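Local coordinates for protein putative glucarate dehydratase (Pseudomonas fluorescens, PDB 4IT1) that probably dehydrates D-glucarate to 5-dehydro-4-deoxy-D-glucarate, as a magnesium-dependent member of the mandelate racemase/muconate lactonizing branch of the enolase superfamily, at residues R27-P39 and Q410-G422. Numbering follows the deposited sequence.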
# COMPACT_ATOMS: atom_id res chain seq x y z
N ARG A 27 -1.61 8.31 27.93
CA ARG A 27 -0.35 9.01 28.15
C ARG A 27 0.49 9.17 26.87
O ARG A 27 0.60 8.25 26.08
CB ARG A 27 0.45 8.25 29.20
CG ARG A 27 1.29 9.10 30.10
CD ARG A 27 2.76 8.92 29.77
NE ARG A 27 3.36 7.81 30.49
CZ ARG A 27 4.35 7.93 31.36
NH1 ARG A 27 4.85 9.13 31.63
NH2 ARG A 27 4.84 6.87 31.97
N VAL A 28 1.10 10.34 26.70
CA VAL A 28 2.07 10.57 25.62
C VAL A 28 3.29 11.34 26.14
O VAL A 28 3.15 12.36 26.81
CB VAL A 28 1.46 11.34 24.42
CG1 VAL A 28 2.47 11.45 23.29
CG2 VAL A 28 0.19 10.66 23.92
N THR A 29 4.49 10.86 25.82
CA THR A 29 5.72 11.46 26.31
C THR A 29 6.78 11.61 25.21
O THR A 29 7.44 10.64 24.81
CB THR A 29 6.30 10.67 27.51
OG1 THR A 29 5.32 10.60 28.55
CG2 THR A 29 7.56 11.34 28.06
N VAL A 30 6.93 12.85 24.74
CA VAL A 30 7.95 13.19 23.76
C VAL A 30 9.18 13.71 24.50
O VAL A 30 9.09 14.63 25.31
CB VAL A 30 7.44 14.24 22.75
CG1 VAL A 30 8.40 14.37 21.59
CG2 VAL A 30 6.04 13.87 22.26
N THR A 31 10.34 13.13 24.20
CA THR A 31 11.54 13.38 24.98
C THR A 31 12.76 13.59 24.08
O THR A 31 13.24 12.65 23.45
CB THR A 31 11.79 12.22 25.97
OG1 THR A 31 10.65 12.07 26.83
CG2 THR A 31 13.03 12.47 26.82
N PRO A 32 13.25 14.84 24.00
CA PRO A 32 14.45 15.16 23.22
C PRO A 32 15.75 14.64 23.85
O PRO A 32 15.87 14.64 25.07
CB PRO A 32 14.45 16.69 23.17
CG PRO A 32 13.56 17.12 24.28
CD PRO A 32 12.54 16.05 24.44
N ILE A 33 16.70 14.23 23.01
CA ILE A 33 17.98 13.67 23.48
C ILE A 33 19.16 14.02 22.57
O ILE A 33 18.97 14.41 21.41
CB ILE A 33 17.95 12.12 23.61
CG1 ILE A 33 17.59 11.46 22.27
CG2 ILE A 33 17.00 11.67 24.72
CD1 ILE A 33 18.40 10.22 21.98
N ALA A 34 20.37 13.86 23.08
CA ALA A 34 21.56 14.05 22.25
C ALA A 34 22.61 13.00 22.56
O ALA A 34 22.78 12.60 23.71
CB ALA A 34 22.13 15.45 22.44
N PHE A 35 23.33 12.58 21.53
CA PHE A 35 24.35 11.56 21.69
C PHE A 35 25.62 11.95 20.97
O PHE A 35 25.57 12.65 19.95
CB PHE A 35 23.85 10.18 21.23
CG PHE A 35 23.04 10.21 19.96
CD1 PHE A 35 23.66 10.28 18.72
CD2 PHE A 35 21.64 10.15 20.02
CE1 PHE A 35 22.90 10.30 17.55
CE2 PHE A 35 20.89 10.17 18.86
CZ PHE A 35 21.52 10.24 17.62
N ARG A 36 26.75 11.51 21.50
CA ARG A 36 28.04 11.80 20.89
C ARG A 36 28.05 11.35 19.44
O ARG A 36 27.58 10.25 19.11
CB ARG A 36 29.20 11.16 21.68
CG ARG A 36 29.14 11.42 23.18
CD ARG A 36 30.50 11.35 23.87
NE ARG A 36 31.21 10.08 23.71
CZ ARG A 36 30.86 8.93 24.29
NH1 ARG A 36 29.79 8.86 25.06
NH2 ARG A 36 31.60 7.84 24.08
N ASP A 37 28.53 12.23 18.57
CA ASP A 37 28.62 11.93 17.16
C ASP A 37 30.06 12.19 16.75
O ASP A 37 30.61 13.24 17.07
CB ASP A 37 27.66 12.83 16.37
CG ASP A 37 26.89 12.08 15.29
OD1 ASP A 37 26.77 10.83 15.38
OD2 ASP A 37 26.39 12.74 14.35
N PRO A 38 30.67 11.24 16.04
CA PRO A 38 32.03 11.44 15.56
C PRO A 38 32.15 12.60 14.56
O PRO A 38 31.14 13.03 13.98
CB PRO A 38 32.37 10.11 14.86
CG PRO A 38 31.26 9.17 15.18
CD PRO A 38 30.07 10.00 15.52
N PRO A 39 33.39 13.11 14.35
CA PRO A 39 33.65 14.12 13.32
C PRO A 39 33.51 13.54 11.91
O PRO A 39 34.47 13.56 11.13
CB PRO A 39 35.11 14.52 13.60
CG PRO A 39 35.71 13.35 14.32
CD PRO A 39 34.58 12.84 15.18
N GLN A 410 18.80 5.82 31.41
CA GLN A 410 19.55 6.22 30.22
C GLN A 410 18.82 7.34 29.47
O GLN A 410 19.46 8.23 28.92
CB GLN A 410 19.77 5.03 29.30
CG GLN A 410 20.94 4.13 29.69
CD GLN A 410 22.30 4.74 29.37
OE1 GLN A 410 23.15 4.88 30.25
NE2 GLN A 410 22.52 5.10 28.11
N LEU A 411 17.49 7.27 29.47
CA LEU A 411 16.64 8.30 28.87
C LEU A 411 16.88 9.67 29.49
O LEU A 411 17.29 10.61 28.80
CB LEU A 411 15.15 7.92 28.98
CG LEU A 411 14.14 8.89 28.35
CD1 LEU A 411 14.21 8.85 26.83
CD2 LEU A 411 12.72 8.62 28.84
N GLY A 412 16.63 9.78 30.80
CA GLY A 412 16.90 11.00 31.56
C GLY A 412 18.30 11.55 31.33
O GLY A 412 18.49 12.77 31.22
N LYS A 413 19.28 10.65 31.23
CA LYS A 413 20.69 11.03 31.06
C LYS A 413 20.95 11.73 29.72
O LYS A 413 21.60 12.78 29.68
CB LYS A 413 21.60 9.81 31.20
CG LYS A 413 23.09 10.16 31.26
CD LYS A 413 23.97 8.92 31.36
CE LYS A 413 24.07 8.20 30.02
NZ LYS A 413 24.99 7.03 30.09
N LEU A 414 20.45 11.13 28.64
CA LEU A 414 20.66 11.68 27.30
C LEU A 414 19.76 12.90 27.01
O LEU A 414 20.09 13.72 26.15
CB LEU A 414 20.56 10.59 26.23
CG LEU A 414 21.66 9.51 26.23
CD1 LEU A 414 21.38 8.43 25.20
CD2 LEU A 414 23.07 10.08 26.04
N HIS A 415 18.65 13.01 27.73
CA HIS A 415 17.84 14.24 27.75
C HIS A 415 18.62 15.40 28.37
O HIS A 415 18.49 16.55 27.93
CB HIS A 415 16.54 14.00 28.52
CG HIS A 415 15.68 15.22 28.66
ND1 HIS A 415 14.49 15.36 27.98
CD2 HIS A 415 15.83 16.34 29.40
CE1 HIS A 415 13.94 16.52 28.30
NE2 HIS A 415 14.74 17.14 29.16
N ASP A 416 19.43 15.10 29.40
CA ASP A 416 20.28 16.11 30.04
C ASP A 416 21.39 16.55 29.09
O ASP A 416 21.72 17.73 29.03
CB ASP A 416 20.87 15.58 31.35
CG ASP A 416 19.82 15.32 32.42
OD1 ASP A 416 18.70 15.86 32.31
OD2 ASP A 416 20.12 14.56 33.36
N GLN A 417 21.96 15.59 28.36
CA GLN A 417 23.03 15.89 27.40
C GLN A 417 22.47 16.73 26.25
O GLN A 417 23.21 17.49 25.61
CB GLN A 417 23.72 14.63 26.88
CG GLN A 417 25.10 14.90 26.28
CD GLN A 417 25.89 13.64 25.92
OE1 GLN A 417 27.11 13.62 26.02
NE2 GLN A 417 25.19 12.59 25.49
N TYR A 418 21.17 16.59 26.00
CA TYR A 418 20.47 17.44 25.05
C TYR A 418 20.47 18.87 25.55
O TYR A 418 20.88 19.79 24.83
CB TYR A 418 19.04 16.93 24.84
CG TYR A 418 18.14 17.88 24.07
CD1 TYR A 418 18.21 17.95 22.68
CD2 TYR A 418 17.22 18.70 24.74
CE1 TYR A 418 17.38 18.82 21.97
CE2 TYR A 418 16.40 19.56 24.04
CZ TYR A 418 16.48 19.62 22.65
OH TYR A 418 15.67 20.47 21.95
N LEU A 419 20.04 19.05 26.80
CA LEU A 419 19.88 20.37 27.41
C LEU A 419 21.18 21.17 27.46
O LEU A 419 21.18 22.39 27.34
CB LEU A 419 19.28 20.25 28.81
CG LEU A 419 17.81 19.78 28.92
CD1 LEU A 419 17.49 19.37 30.35
CD2 LEU A 419 16.82 20.84 28.44
N THR A 420 22.30 20.46 27.59
CA THR A 420 23.59 21.08 27.82
C THR A 420 24.51 21.19 26.59
O THR A 420 25.55 21.85 26.65
CB THR A 420 24.36 20.34 28.94
OG1 THR A 420 24.56 18.97 28.54
CG2 THR A 420 23.58 20.37 30.26
N CYS A 421 24.14 20.54 25.47
CA CYS A 421 25.04 20.52 24.31
C CYS A 421 25.02 21.83 23.52
O CYS A 421 26.01 22.18 22.88
CB CYS A 421 24.76 19.33 23.38
SG CYS A 421 23.14 19.35 22.59
N GLY A 422 23.90 22.54 23.58
CA GLY A 422 23.77 23.83 22.90
C GLY A 422 23.50 23.71 21.41
O GLY A 422 23.76 24.65 20.65
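Pro32 lies over one face of the Tyr418 ring, its CB 3.5 Å from the ring centroid, a CH-pi contact in which the rigid pyrrolidine offers slightly polarised C-H bonds to the aromatic cloud. With CG anti to the backbone N (chi1 169°), the Tyr418 ring is carried out to Pro32; Leu77 of helix 74-87 touches both residues, and Arg424 adds a cation-pi contact to the ring. Thr31 and Ile33 pair with strand 50-60, so the backbone of Pro32 between them faces away from that partner and no sheet N-H is lost. This three-stranded antiparallel sheet belongs to the N-terminal capping domain of the enolase superfamily, and helix 408-421, from near the C-terminal end of the chain, crosses its edge strand; the axes of 27-36 and 410-421 cross at 80° and approach to 5.3 Å. Across so close a crossing the backbones bond directly: Ala34 N donates to Leu414 O, 3.1 Å away. Leu414 O also takes the helical N-H of Tyr418, and the two donors come from opposite faces of the carbonyl plane. Alanine is small enough for this approach, its CB resting 3.7 Å from Tyr418 CA, with Cys421 SG also in contact. Gln417, extended beyond CG, sends its amide NE2 to Ala34 O at 3.0 Å; the bond is bent, 133° at the hydrogen, and the donor stands above the carbonyl plane. The same nitrogen bonds Glu379, which is salt-bridged to Arg36, so one carboxylate ties strand and helix together. Ile33 sets CB against Leu414 CB and CG2 against the helix backbone at His415 N; beta-branching suits a strand residue that must present carbon at close range. Further back along the strand, the methyl CG2 of Thr31 meets Leu411 CD1 tip to tip and reaches the edge of the His415 ring, 3.4 Å from ND1.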